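Local atomic coordinates of oligopeptide ABC transporter OppAIV (Borrelia burgdorferi B31, PDB entry 4GL8), a protein that probably binds oligopeptides outside the cytoplasmic membrane and hands them to an ABC transporter for uptake. Residues G88-F93 / T161-L166; A79-I84 / T92-D97; T108-R113 / I154-E159; L166-P171 / S465-D470; N130-V135 / H179-P184. All blocks are in the same frame, centred on the assembly; numbering follows the deposited sequence.

Interaction 1. Residues G88-F93 / T161-L166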
# COMPACT_ATOMS: atom_id res chain seq x y z
N GLY A 88 13.23 9.82 22.83
CA GLY A 88 12.45 9.22 21.77
C GLY A 88 12.99 9.35 20.35
O GLY A 88 12.25 9.07 19.39
N VAL A 89 14.24 9.77 20.17
CA VAL A 89 14.73 9.93 18.80
C VAL A 89 15.73 8.89 18.36
O VAL A 89 15.89 8.72 17.17
CB VAL A 89 15.30 11.33 18.52
CG1 VAL A 89 14.28 12.40 18.81
CG2 VAL A 89 16.60 11.60 19.26
N VAL A 90 16.41 8.21 19.29
CA VAL A 90 17.48 7.27 18.95
C VAL A 90 17.09 5.84 19.24
O VAL A 90 16.93 5.46 20.40
CB VAL A 90 18.79 7.58 19.70
CG1 VAL A 90 19.95 6.74 19.13
CG2 VAL A 90 19.13 9.06 19.60
N TYR A 91 16.94 5.05 18.18
CA TYR A 91 16.58 3.64 18.28
C TYR A 91 17.79 2.79 18.02
O TYR A 91 18.55 3.05 17.08
CB TYR A 91 15.52 3.26 17.23
CG TYR A 91 14.17 3.80 17.54
CD1 TYR A 91 13.93 5.16 17.48
CD2 TYR A 91 13.13 2.97 17.89
CE1 TYR A 91 12.69 5.68 17.76
CE2 TYR A 91 11.88 3.48 18.18
CZ TYR A 91 11.67 4.83 18.11
OH TYR A 91 10.42 5.36 18.37
N THR A 92 17.95 1.75 18.84
CA THR A 92 19.14 0.91 18.80
C THR A 92 18.62 -0.53 18.71
O THR A 92 17.96 -1.02 19.64
CB THR A 92 20.03 1.17 20.05
OG1 THR A 92 20.36 2.58 20.14
CG2 THR A 92 21.35 0.35 20.02
N PHE A 93 18.87 -1.16 17.56
CA PHE A 93 18.43 -2.52 17.28
C PHE A 93 19.58 -3.53 17.49
O PHE A 93 20.70 -3.35 17.00
CB PHE A 93 17.88 -2.59 15.84
CG PHE A 93 16.72 -1.68 15.62
CD1 PHE A 93 15.43 -2.09 15.98
CD2 PHE A 93 16.90 -0.40 15.14
CE1 PHE A 93 14.36 -1.24 15.84
CE2 PHE A 93 15.82 0.46 14.98
CZ PHE A 93 14.56 0.05 15.35
N THR A 161 24.74 -4.57 15.78
CA THR A 161 24.07 -3.43 16.39
C THR A 161 23.87 -2.27 15.43
O THR A 161 24.83 -1.69 14.91
CB THR A 161 24.79 -2.96 17.66
OG1 THR A 161 25.16 -4.10 18.46
CG2 THR A 161 23.89 -2.09 18.48
N LEU A 162 22.61 -1.92 15.21
CA LEU A 162 22.27 -0.87 14.23
C LEU A 162 21.57 0.26 14.95
O LEU A 162 20.61 0.04 15.68
CB LEU A 162 21.38 -1.41 13.13
CG LEU A 162 21.06 -0.39 12.02
CD1 LEU A 162 22.22 -0.31 11.04
CD2 LEU A 162 19.79 -0.73 11.30
N GLU A 163 22.05 1.48 14.76
CA GLU A 163 21.40 2.63 15.39
C GLU A 163 20.73 3.50 14.34
O GLU A 163 21.38 3.89 13.36
CB GLU A 163 22.45 3.44 16.12
CG GLU A 163 21.95 4.51 17.04
CD GLU A 163 23.06 5.47 17.44
OE1 GLU A 163 23.48 6.32 16.58
OE2 GLU A 163 23.53 5.37 18.61
N ILE A 164 19.47 3.82 14.56
CA ILE A 164 18.75 4.76 13.71
C ILE A 164 18.27 5.95 14.55
O ILE A 164 17.54 5.78 15.55
CB ILE A 164 17.55 4.10 13.04
CG1 ILE A 164 18.01 2.93 12.19
CG2 ILE A 164 16.81 5.11 12.15
CD1 ILE A 164 16.89 2.21 11.52
N THR A 165 18.71 7.14 14.14
CA THR A 165 18.36 8.39 14.79
C THR A 165 17.25 9.09 13.99
O THR A 165 17.43 9.35 12.80
CB THR A 165 19.60 9.32 14.94
OG1 THR A 165 20.61 8.64 15.67
CG2 THR A 165 19.28 10.59 15.70
N LEU A 166 16.12 9.37 14.64
CA LEU A 166 14.99 10.04 13.99
C LEU A 166 15.16 11.55 13.99
O LEU A 166 15.79 12.11 14.85
CB LEU A 166 13.68 9.69 14.67
CG LEU A 166 13.24 8.22 14.72
CD1 LEU A 166 11.77 8.11 15.10
CD2 LEU A 166 13.49 7.50 13.40
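The rings of Tyr91 and Phe93 each have a backbone carbonyl of strand 161-165 at the edge, close to the ring plane: Ile164 O beside Tyr91 and Leu162 O beside Phe93. The methyls that reach the rings come in at a slant. CD1 of Leu166 lies 3.7 Å from CE1 of Tyr91, and CD1 of Ile164 is 4.0 Å from CE2 of Phe93. Strand alternation puts both rings on the face of Leu162 and Ile164; with CG beside the backbone N (chi1 -73° in Tyr91, -60° in Phe93), their edges come next to the neighbouring strand's carbonyls.

Beneath them runs a regular antiparallel ladder, in which Tyr91-Ile164 and Phe93-Leu162 are the hydrogen-bonded pairs. Tyr91 N donates to Ile164 O at 2.8 Å, and Leu162 N answers to Phe93 O at 3.0 Å. The ladder carries on past the end of strand 161-165, where Leu166 N meets Val89 O at 2.6 Å in an almost straight bond. The other face, with Val90, Thr92, Glu163 and Thr165, is more open to solvent. There the aliphatic part of Glu163 is used: its CG touches CG1 of Val90 at 3.7 Å, while the methyls CG2 of Thr92 and Thr161 meet at 3.8 Å.

These are two adjacent inner strands of a five-stranded antiparallel sheet, bordered by strand 74-84 beyond 90-95 and by strand 154-158 beyond 161-165. Helix 173-176 covers the aromatic face, with Phe173 edge-to-face against Tyr91 and Leu174 against both rings.

Interaction 2. Residues A79-I84 / T92-D97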
# COMPACT_ATOMS: atom_id res chain seq x y z
N ALA A 79 16.17 -7.88 14.03
CA ALA A 79 16.40 -7.47 15.41
C ALA A 79 15.56 -8.29 16.38
O ALA A 79 14.34 -8.37 16.23
CB ALA A 79 16.02 -6.00 15.58
N LYS A 80 16.23 -8.90 17.35
CA LYS A 80 15.56 -9.59 18.44
C LYS A 80 15.07 -8.65 19.55
O LYS A 80 14.16 -9.00 20.27
CB LYS A 80 16.44 -10.68 19.05
CG LYS A 80 17.65 -10.18 19.78
CD LYS A 80 18.56 -11.33 20.18
CE LYS A 80 19.78 -10.77 20.92
NZ LYS A 80 20.66 -11.86 21.43
N SER A 81 15.65 -7.45 19.65
CA SER A 81 15.19 -6.45 20.60
C SER A 81 15.77 -5.09 20.25
O SER A 81 16.62 -4.94 19.37
CB SER A 81 15.61 -6.84 22.02
OG SER A 81 17.03 -6.94 22.09
N TRP A 82 15.29 -4.08 20.96
CA TRP A 82 15.68 -2.73 20.64
C TRP A 82 15.53 -1.88 21.87
O TRP A 82 14.77 -2.21 22.77
CB TRP A 82 14.82 -2.17 19.48
CG TRP A 82 13.34 -2.36 19.69
CD1 TRP A 82 12.50 -1.50 20.31
CD2 TRP A 82 12.55 -3.49 19.33
NE1 TRP A 82 11.25 -2.01 20.35
CE2 TRP A 82 11.24 -3.23 19.75
CE3 TRP A 82 12.83 -4.71 18.69
CZ2 TRP A 82 10.18 -4.14 19.55
CZ3 TRP A 82 11.77 -5.62 18.50
CH2 TRP A 82 10.47 -5.32 18.92
N ASP A 83 16.31 -0.80 21.90
CA ASP A 83 16.27 0.21 22.93
C ASP A 83 15.80 1.50 22.27
O ASP A 83 16.03 1.71 21.10
CB ASP A 83 17.67 0.48 23.48
CG ASP A 83 18.25 -0.69 24.22
OD1 ASP A 83 17.51 -1.41 24.91
OD2 ASP A 83 19.48 -0.86 24.13
N ILE A 84 15.18 2.38 23.06
CA ILE A 84 14.80 3.72 22.61
C ILE A 84 15.28 4.73 23.65
O ILE A 84 15.10 4.54 24.85
CB ILE A 84 13.27 3.85 22.45
CG1 ILE A 84 12.72 2.64 21.70
CG2 ILE A 84 12.92 5.14 21.72
CD1 ILE A 84 11.21 2.62 21.56
N THR A 92 17.95 1.75 18.84
CA THR A 92 19.14 0.91 18.80
C THR A 92 18.62 -0.53 18.71
O THR A 92 17.96 -1.02 19.64
CB THR A 92 20.03 1.17 20.05
OG1 THR A 92 20.36 2.58 20.14
CG2 THR A 92 21.35 0.35 20.02
N PHE A 93 18.87 -1.16 17.56
CA PHE A 93 18.43 -2.52 17.28
C PHE A 93 19.58 -3.53 17.49
O PHE A 93 20.70 -3.35 17.00
CB PHE A 93 17.88 -2.59 15.84
CG PHE A 93 16.72 -1.68 15.62
CD1 PHE A 93 15.43 -2.09 15.98
CD2 PHE A 93 16.90 -0.40 15.14
CE1 PHE A 93 14.36 -1.24 15.84
CE2 PHE A 93 15.82 0.46 14.98
CZ PHE A 93 14.56 0.05 15.35
N HIS A 94 19.27 -4.58 18.25
CA HIS A 94 20.22 -5.67 18.52
C HIS A 94 19.86 -6.84 17.63
O HIS A 94 18.77 -7.41 17.78
CB HIS A 94 20.16 -6.07 20.00
CG HIS A 94 20.31 -4.91 20.92
ND1 HIS A 94 21.55 -4.36 21.22
CD2 HIS A 94 19.39 -4.15 21.56
CE1 HIS A 94 21.38 -3.32 22.02
NE2 HIS A 94 20.08 -3.17 22.24
N LEU A 95 20.72 -7.13 16.66
CA LEU A 95 20.44 -8.18 15.69
C LEU A 95 20.57 -9.56 16.36
O LEU A 95 21.39 -9.74 17.26
CB LEU A 95 21.39 -8.07 14.46
CG LEU A 95 21.38 -6.74 13.71
CD1 LEU A 95 22.29 -6.75 12.49
CD2 LEU A 95 19.98 -6.28 13.31
N ARG A 96 19.73 -10.51 15.95
CA ARG A 96 19.91 -11.90 16.40
C ARG A 96 21.21 -12.49 15.82
O ARG A 96 21.74 -11.98 14.84
CB ARG A 96 18.72 -12.78 16.06
CG ARG A 96 18.39 -12.86 14.58
CD ARG A 96 17.10 -13.63 14.36
NE ARG A 96 15.92 -12.84 14.71
CZ ARG A 96 15.14 -13.05 15.75
NH1 ARG A 96 15.36 -14.05 16.59
NH2 ARG A 96 14.07 -12.25 15.95
N ASP A 97 21.70 -13.54 16.47
CA ASP A 97 22.90 -14.27 16.05
C ASP A 97 22.73 -15.05 14.76
O ASP A 97 21.64 -15.51 14.45
CB ASP A 97 23.31 -15.27 17.14
CG ASP A 97 23.65 -14.59 18.45
OD1 ASP A 97 24.01 -13.39 18.43
OD2 ASP A 97 23.57 -15.25 19.50
O HOH W 1 18.56 3.73 21.62
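Thr92 O accepts the shortest direct hydrogen bond between the two strands, from Asp83 N at 2.8 Å, and CA of Trp82 also closes on it in a CA-H...O contact. The bond belongs to a beta hairpin, strands 74-84 and 90-95, two neighbours in the antiparallel sheet. Asp83-Thr92 and Ser81-His94 are hydrogen-bonded pairs, and Trp82-Phe93 between them is non-hydrogen-bonded. The register then slips by one residue between Ser81 and Ala79. At this beta bulge Lys80 N still reaches His94 O, 3.0 Å away, but along a bent path of 136°.

The two faces differ in chemistry. On the buried side CB of Trp82 rests against CD1 of Phe93 at 3.6 Å, and the indole then leads away, its five-membered ring inclined at 45° to the phenyl. CB of Ala79 touches CB of Phe93 from the bulge, and Leu174 of helix 173-176 packs on Trp82. Beyond the bulge, the guanidinium of Arg96 has CA of Lys80 over one face. Its NE bonds to Gly77 O and the group makes a cation-pi contact with Tyr229.

The outer face carries a side-chain bridge between diagonal neighbours. With CG of His94 beside its own backbone N (chi1 -52°), the ring extends over Ser81 toward Asp83. His94 NE2 donates to Asp83 OD2 at 3.0 Å; the oxygen lies in the imidazole plane, whereas the nitrogen approaches from above the carboxylate plane.

Interaction 3. Residues T108-R113 / I154-E159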
# COMPACT_ATOMS: atom_id res chain seq x y z
N THR A 108 25.12 -8.19 8.50
CA THR A 108 25.72 -7.37 9.53
C THR A 108 25.02 -6.00 9.52
O THR A 108 24.37 -5.62 8.53
CB THR A 108 27.19 -7.09 9.21
OG1 THR A 108 27.24 -6.39 7.97
CG2 THR A 108 28.03 -8.39 9.12
N ALA A 109 25.19 -5.24 10.59
CA ALA A 109 24.61 -3.89 10.67
C ALA A 109 25.20 -2.96 9.60
O ALA A 109 24.52 -2.06 9.14
CB ALA A 109 24.82 -3.31 12.06
N GLU A 110 26.45 -3.17 9.22
CA GLU A 110 27.06 -2.43 8.11
C GLU A 110 26.41 -2.79 6.76
O GLU A 110 26.18 -1.92 5.92
CB GLU A 110 28.59 -2.65 8.08
CG GLU A 110 29.34 -1.91 6.97
CD GLU A 110 29.31 -0.40 7.14
OE1 GLU A 110 29.37 0.12 8.28
OE2 GLU A 110 29.24 0.31 6.13
N GLY A 111 26.10 -4.05 6.54
CA GLY A 111 25.32 -4.41 5.34
C GLY A 111 23.94 -3.75 5.27
O GLY A 111 23.45 -3.34 4.21
N ILE A 112 23.31 -3.60 6.41
CA ILE A 112 22.01 -2.98 6.43
C ILE A 112 22.16 -1.48 6.17
O ILE A 112 21.39 -0.85 5.43
CB ILE A 112 21.30 -3.27 7.75
CG1 ILE A 112 21.01 -4.75 7.85
CG2 ILE A 112 20.01 -2.47 7.85
CD1 ILE A 112 20.51 -5.15 9.22
N ARG A 113 23.17 -0.91 6.77
CA ARG A 113 23.47 0.48 6.54
C ARG A 113 23.73 0.80 5.06
O ARG A 113 23.25 1.78 4.53
CB ARG A 113 24.66 0.84 7.40
CG ARG A 113 25.01 2.30 7.29
CD ARG A 113 26.23 2.65 8.09
NE ARG A 113 26.73 3.82 7.43
CZ ARG A 113 27.68 3.84 6.50
NH1 ARG A 113 28.38 2.76 6.16
NH2 ARG A 113 27.94 4.98 5.96
N ILE A 154 22.01 6.72 10.58
CA ILE A 154 21.98 5.26 10.49
C ILE A 154 23.41 4.85 10.73
O ILE A 154 24.30 5.28 9.99
CB ILE A 154 21.50 4.76 9.10
CG1 ILE A 154 20.12 5.32 8.77
CG2 ILE A 154 21.42 3.24 9.03
CD1 ILE A 154 19.61 4.94 7.38
N LYS A 155 23.67 4.09 11.79
CA LYS A 155 25.04 3.73 12.11
C LYS A 155 25.16 2.27 12.50
O LYS A 155 24.27 1.73 13.14
CB LYS A 155 25.57 4.60 13.25
CG LYS A 155 25.77 6.06 12.89
CD LYS A 155 26.15 6.80 14.16
CE LYS A 155 26.52 8.24 13.89
NZ LYS A 155 27.01 8.86 15.14
N ALA A 156 26.27 1.67 12.11
CA ALA A 156 26.62 0.31 12.49
C ALA A 156 27.53 0.42 13.70
O ALA A 156 28.69 0.72 13.55
CB ALA A 156 27.34 -0.37 11.34
N LEU A 157 26.98 0.25 14.89
CA LEU A 157 27.74 0.41 16.12
C LEU A 157 28.72 -0.76 16.33
O LEU A 157 29.77 -0.60 16.90
CB LEU A 157 26.79 0.55 17.31
CG LEU A 157 25.80 1.74 17.31
CD1 LEU A 157 25.06 1.85 18.65
CD2 LEU A 157 26.45 3.08 16.96
N ASP A 158 28.33 -1.94 15.86
CA ASP A 158 29.20 -3.10 15.70
C ASP A 158 28.46 -4.02 14.74
O ASP A 158 27.46 -3.60 14.13
CB ASP A 158 29.50 -3.77 17.04
CG ASP A 158 28.25 -4.20 17.79
OD1 ASP A 158 27.27 -4.70 17.21
OD2 ASP A 158 28.25 -4.06 19.01
N GLU A 159 28.91 -5.26 14.61
CA GLU A 159 28.31 -6.18 13.63
C GLU A 159 26.87 -6.49 13.88
O GLU A 159 26.12 -6.68 12.94
CB GLU A 159 29.02 -7.52 13.62
CG GLU A 159 30.30 -7.53 12.82
CD GLU A 159 30.58 -8.91 12.25
OE1 GLU A 159 29.92 -9.91 12.64
OE2 GLU A 159 31.48 -8.97 11.38
O HOH W 2 28.57 -4.13 10.90
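Arg113 has CG anti to its backbone N (chi1 -177°) and stays extended as far as NE, which lays its methylenes along strand 154-156. CD of Arg113 comes to 3.8 Å from Ile154 O, and CG to 4.1 Å from CG2 of Ile154. Thr108 takes another course: its OG1 is set between the backbone N and the carbonyl carbon (chi1 61°), which brings the hydroxyl oxygen under the opening turn of helix 109-119 to accept from Gly111 N at 3.0 Å.

Thr108 is thus the N-cap of the helix, and the segment 154-159 meets that helix start with its backbone. Ala109 N, in the first turn, donates to Glu159 O at 2.9 Å, the donor standing well out of the carbonyl plane. CB of Ala109 sits 3.4 Å from Asp158 O. CB of Ala156 also packs against this turn, touching Glu110 N at 3.6 Å and CB of Ala109 at 3.9 Å. The two alanines are consistent with so close an approach of the helix to the edge strand of the five-stranded antiparallel sheet.

Charged groups flank the contact. Within the helix Glu110 OE2 and Arg113 NH1 form a salt bridge, and NH2 of Arg113 has a second acidic partner in Glu149. A water accepts from Glu110 N and gives a weak bond to Asp158 O, while Asp158 OD1 turns to the hydroxyl of Thr161.

Interaction 4. Residues L166-P171 / S465-D470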
# COMPACT_ATOMS: atom_id res chain seq x y z
N LEU A 166 16.12 9.37 14.64
CA LEU A 166 14.99 10.04 13.99
C LEU A 166 15.16 11.55 13.99
O LEU A 166 15.79 12.11 14.85
CB LEU A 166 13.68 9.69 14.67
CG LEU A 166 13.24 8.22 14.72
CD1 LEU A 166 11.77 8.11 15.10
CD2 LEU A 166 13.49 7.50 13.40
N LYS A 167 14.62 12.18 12.97
CA LYS A 167 14.52 13.64 12.85
C LYS A 167 13.73 14.24 14.05
O LYS A 167 14.10 15.24 14.63
CB LYS A 167 13.78 13.88 11.52
CG LYS A 167 13.89 15.24 10.89
CD LYS A 167 13.14 15.21 9.56
CE LYS A 167 12.43 16.53 9.33
NZ LYS A 167 13.42 17.65 9.44
N SER A 168 12.63 13.58 14.40
CA SER A 168 11.78 13.93 15.53
C SER A 168 11.10 12.63 16.00
O SER A 168 11.01 11.68 15.24
CB SER A 168 10.74 14.98 15.13
OG SER A 168 9.97 14.56 14.00
N PRO A 169 10.66 12.58 17.26
CA PRO A 169 9.99 11.38 17.75
C PRO A 169 8.78 10.99 16.91
O PRO A 169 8.06 11.85 16.40
CB PRO A 169 9.55 11.77 19.17
CG PRO A 169 10.55 12.81 19.60
CD PRO A 169 10.87 13.58 18.33
N LYS A 170 8.57 9.68 16.81
CA LYS A 170 7.49 9.12 16.03
C LYS A 170 7.12 7.79 16.63
O LYS A 170 7.83 6.81 16.41
CB LYS A 170 7.94 8.90 14.60
CG LYS A 170 7.99 10.17 13.78
CD LYS A 170 8.48 9.88 12.38
CE LYS A 170 8.19 11.03 11.43
NZ LYS A 170 8.69 12.31 11.97
N PRO A 171 5.98 7.74 17.35
CA PRO A 171 5.50 6.52 18.01
C PRO A 171 5.21 5.38 17.06
O PRO A 171 5.30 4.23 17.46
CB PRO A 171 4.19 6.98 18.71
CG PRO A 171 4.29 8.47 18.77
CD PRO A 171 5.01 8.85 17.51
N SER A 465 2.10 18.69 12.84
CA SER A 465 1.84 17.41 13.46
C SER A 465 3.12 16.59 13.73
O SER A 465 3.19 15.91 14.75
CB SER A 465 0.78 16.63 12.69
OG SER A 465 1.31 15.97 11.58
N ASP A 466 4.14 16.67 12.86
CA ASP A 466 5.37 15.92 13.07
C ASP A 466 6.09 16.43 14.29
O ASP A 466 6.80 15.66 14.94
CB ASP A 466 6.34 16.02 11.88
CG ASP A 466 5.85 15.30 10.65
OD1 ASP A 466 5.09 14.30 10.78
OD2 ASP A 466 6.24 15.73 9.53
N ASN A 467 5.91 17.70 14.60
CA ASN A 467 6.58 18.32 15.75
C ASN A 467 5.75 18.42 17.05
O ASN A 467 6.16 19.08 18.03
CB ASN A 467 7.08 19.71 15.31
CG ASN A 467 8.15 19.63 14.22
OD1 ASN A 467 7.99 20.17 13.14
ND2 ASN A 467 9.25 18.95 14.51
N GLU A 468 4.58 17.80 17.09
CA GLU A 468 3.71 17.90 18.26
C GLU A 468 3.70 16.54 18.97
O GLU A 468 3.21 15.55 18.43
CB GLU A 468 2.31 18.32 17.85
CG GLU A 468 1.30 18.42 18.97
CD GLU A 468 1.79 19.27 20.12
OE1 GLU A 468 1.90 20.53 19.97
OE2 GLU A 468 2.11 18.66 21.16
N ARG A 469 4.25 16.51 20.17
CA ARG A 469 4.48 15.28 20.88
C ARG A 469 3.24 14.88 21.66
O ARG A 469 3.13 13.74 22.06
CB ARG A 469 5.68 15.44 21.84
N ASP A 470 2.32 15.81 21.89
CA ASP A 470 1.08 15.52 22.63
C ASP A 470 0.09 14.85 21.67
O ASP A 470 -0.29 15.45 20.66
CB ASP A 470 0.51 16.82 23.19
CG ASP A 470 -0.70 16.62 24.05
OD1 ASP A 470 -1.80 16.37 23.52
OD2 ASP A 470 -0.57 16.73 25.29
O HOH W 3 7.48 13.25 14.35
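Ser168 reaches across to the C-terminal end of helix 456-466 with a very short side chain. Its CB is 4.0 Å from Asp466 O. From CB the hydroxyl is set between the backbone N and the carbonyl carbon (chi1 54°), which directs OG to the water that joins the two segments. OG donates to that water at 2.8 Å and stands 3.5 Å from Asp466 O.

The water is the real centre of the contact. It accepts from Ser168 OG and from Lys170 NZ, and it donates to Pro169 O and to Asp466 O, the last at 2.6 Å. Two donors and two acceptors match its two lone pairs and two hydrogens, which should fix its orientation. Segment 166-171 lies in the loop between strand 161-165 and helix 173-176; on the other side, Asn467 is the first residue to leave helical geometry, and Asp466 O belongs to the last turn of the helix. A carbonyl there shares in the negative end of the helix dipole, which would favour a nearby lysine.

Lys170 reaches the same place from the side, its ammonium turned at the last torsion (chi4 52°). NZ is 4.3 Å from Asp466 OD1, beyond a salt bridge, though the opposite charges may still attract weakly. Its aliphatic portion rests on Val135 of helix 129-135, which also packs against Leu166.

Interaction 5. Residues N130-V135 / H179-P184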
# COMPACT_ATOMS: atom_id res chain seq x y z
N ASN A 130 10.81 9.42 -0.17
CA ASN A 130 10.33 10.48 0.76
C ASN A 130 9.94 10.00 2.14
O ASN A 130 10.07 10.72 3.13
CB ASN A 130 9.18 11.27 0.16
CG ASN A 130 9.67 12.31 -0.80
OD1 ASN A 130 10.88 12.55 -0.91
ND2 ASN A 130 8.76 12.97 -1.47
N MET A 131 9.48 8.76 2.22
CA MET A 131 9.20 8.14 3.51
C MET A 131 10.47 8.03 4.39
O MET A 131 10.43 8.33 5.59
CB MET A 131 8.58 6.78 3.28
CG MET A 131 8.28 6.03 4.56
SD MET A 131 7.20 4.64 4.24
CE MET A 131 5.73 5.51 3.78
N ILE A 132 11.60 7.63 3.81
CA ILE A 132 12.85 7.60 4.53
C ILE A 132 13.33 9.00 4.94
O ILE A 132 13.76 9.19 6.06
CB ILE A 132 13.98 6.94 3.72
CG1 ILE A 132 13.57 5.57 3.23
CG2 ILE A 132 15.22 6.76 4.59
CD1 ILE A 132 13.04 4.69 4.34
N LYS A 133 13.28 9.95 4.01
CA LYS A 133 13.73 11.33 4.23
C LYS A 133 12.94 12.08 5.30
O LYS A 133 13.49 12.90 6.03
CB LYS A 133 13.66 12.12 2.92
CG LYS A 133 14.63 11.61 1.86
CD LYS A 133 14.25 11.98 0.43
CE LYS A 133 14.13 13.46 0.21
NZ LYS A 133 13.47 13.73 -1.09
N SER A 134 11.66 11.80 5.40
CA SER A 134 10.83 12.47 6.40
C SER A 134 11.05 11.91 7.81
O SER A 134 10.65 12.54 8.76
CB SER A 134 9.34 12.40 6.01
OG SER A 134 8.83 11.07 6.12
N VAL A 135 11.69 10.75 7.94
CA VAL A 135 11.81 10.05 9.22
C VAL A 135 13.22 10.16 9.83
O VAL A 135 13.38 10.53 11.00
CB VAL A 135 11.46 8.55 9.00
CG1 VAL A 135 11.96 7.66 10.10
CG2 VAL A 135 9.97 8.40 8.86
N HIS A 179 7.36 -2.00 6.63
CA HIS A 179 7.14 -1.61 5.26
C HIS A 179 8.40 -1.87 4.40
O HIS A 179 9.51 -1.66 4.84
CB HIS A 179 6.77 -0.15 5.22
CG HIS A 179 6.35 0.34 3.87
ND1 HIS A 179 7.12 1.21 3.12
CD2 HIS A 179 5.25 0.09 3.13
CE1 HIS A 179 6.51 1.47 1.98
NE2 HIS A 179 5.37 0.81 1.97
N GLN A 180 8.17 -2.30 3.16
CA GLN A 180 9.22 -2.82 2.29
C GLN A 180 10.32 -1.83 2.00
O GLN A 180 11.44 -2.23 1.90
CB GLN A 180 8.64 -3.39 0.99
CG GLN A 180 8.16 -2.37 -0.04
CD GLN A 180 6.73 -1.88 0.16
OE1 GLN A 180 6.00 -2.34 1.04
NE2 GLN A 180 6.33 -0.96 -0.67
N THR A 181 10.00 -0.56 1.89
CA THR A 181 10.99 0.51 1.71
C THR A 181 12.10 0.46 2.77
O THR A 181 13.27 0.84 2.49
CB THR A 181 10.29 1.88 1.81
OG1 THR A 181 9.27 1.96 0.82
CG2 THR A 181 11.23 2.99 1.57
N PHE A 182 11.73 0.01 3.97
CA PHE A 182 12.66 -0.11 5.07
C PHE A 182 13.33 -1.48 5.20
O PHE A 182 14.20 -1.67 6.06
CB PHE A 182 11.97 0.23 6.39
CG PHE A 182 11.69 1.68 6.59
CD1 PHE A 182 12.61 2.49 7.23
CD2 PHE A 182 10.49 2.21 6.24
CE1 PHE A 182 12.33 3.80 7.49
CE2 PHE A 182 10.20 3.53 6.46
CZ PHE A 182 11.12 4.34 7.10
N ILE A 183 12.97 -2.42 4.35
CA ILE A 183 13.51 -3.78 4.47
C ILE A 183 14.89 -3.82 3.82
O ILE A 183 15.03 -3.38 2.69
CB ILE A 183 12.55 -4.83 3.86
CG1 ILE A 183 11.24 -4.80 4.63
CG2 ILE A 183 13.19 -6.21 3.93
CD1 ILE A 183 10.16 -5.72 4.10
N PRO A 184 15.90 -4.31 4.55
CA PRO A 184 17.24 -4.35 3.97
C PRO A 184 17.35 -5.31 2.79
O PRO A 184 16.67 -6.37 2.78
CB PRO A 184 18.12 -4.84 5.14
CG PRO A 184 17.31 -4.50 6.38
CD PRO A 184 15.90 -4.76 5.95
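A CH-pi contact and a Met-aromatic contact together join helix 129-135 to the short 3-10 turn 180-182, in the buried interior next to the peptide site. The turn follows helix 173-176, and the bound peptide packs on His179, just before it, and on Gln180, its first residue, which is consistent with helix 129-135 backing residues that touch the peptide.

The ring of Phe182 receives both helix side chains. CD1 of Ile132 sits over one face, 3.4 Å from the ring centroid and 17° off the normal, and it is nearest to CE1 at 3.3 Å. A folded chain puts it there: chi1 is -53° and chi2 -52°, which swings the terminal methyl away from the helix and down on the ring. The same CD1 also lies 3.7 Å from CG2 of Thr181, the two side chains sliding past each other in opposite senses. Met176 of helix 173-176 packs on both Met131 and Phe182, and Phe128 meets the imidazole of His179 edge-to-face.

Met131 goes to the rim of the Phe182 ring. Its CG is anti to the backbone N, and the chain runs out to touch CE2 of Phe182 through CG at 3.7 Å, leaving the sulfur at the edge of the ring, 5.2 Å from its centroid. The sulfur also approaches a second ring, at a slant: SD of Met131 is 3.6 Å from ND1 of His179.

Interactions 1, 2 and 3 build outward through one antiparallel sheet: 1 joins two of its inner strands, 2 adds strand 74-84 beside strand 90-95, and 3 sets the start of helix 109-119 against the edge strand 154-158. Thr92 and Phe93 serve both 1 and 2, and Leu95 of interaction 2 touches Ala109 and Ile112 of interaction 3. Backbone ladders dominate 1 and 2, whereas 3 has one backbone bond at a capped helix start, with small side chains packing beside it. Interaction 5 is the most buried, mainly apolar and aromatic; interaction 4, a small and only partly buried contact, depends on a water. Leu166 and Val135 pack together, tying 1, 4 and 5.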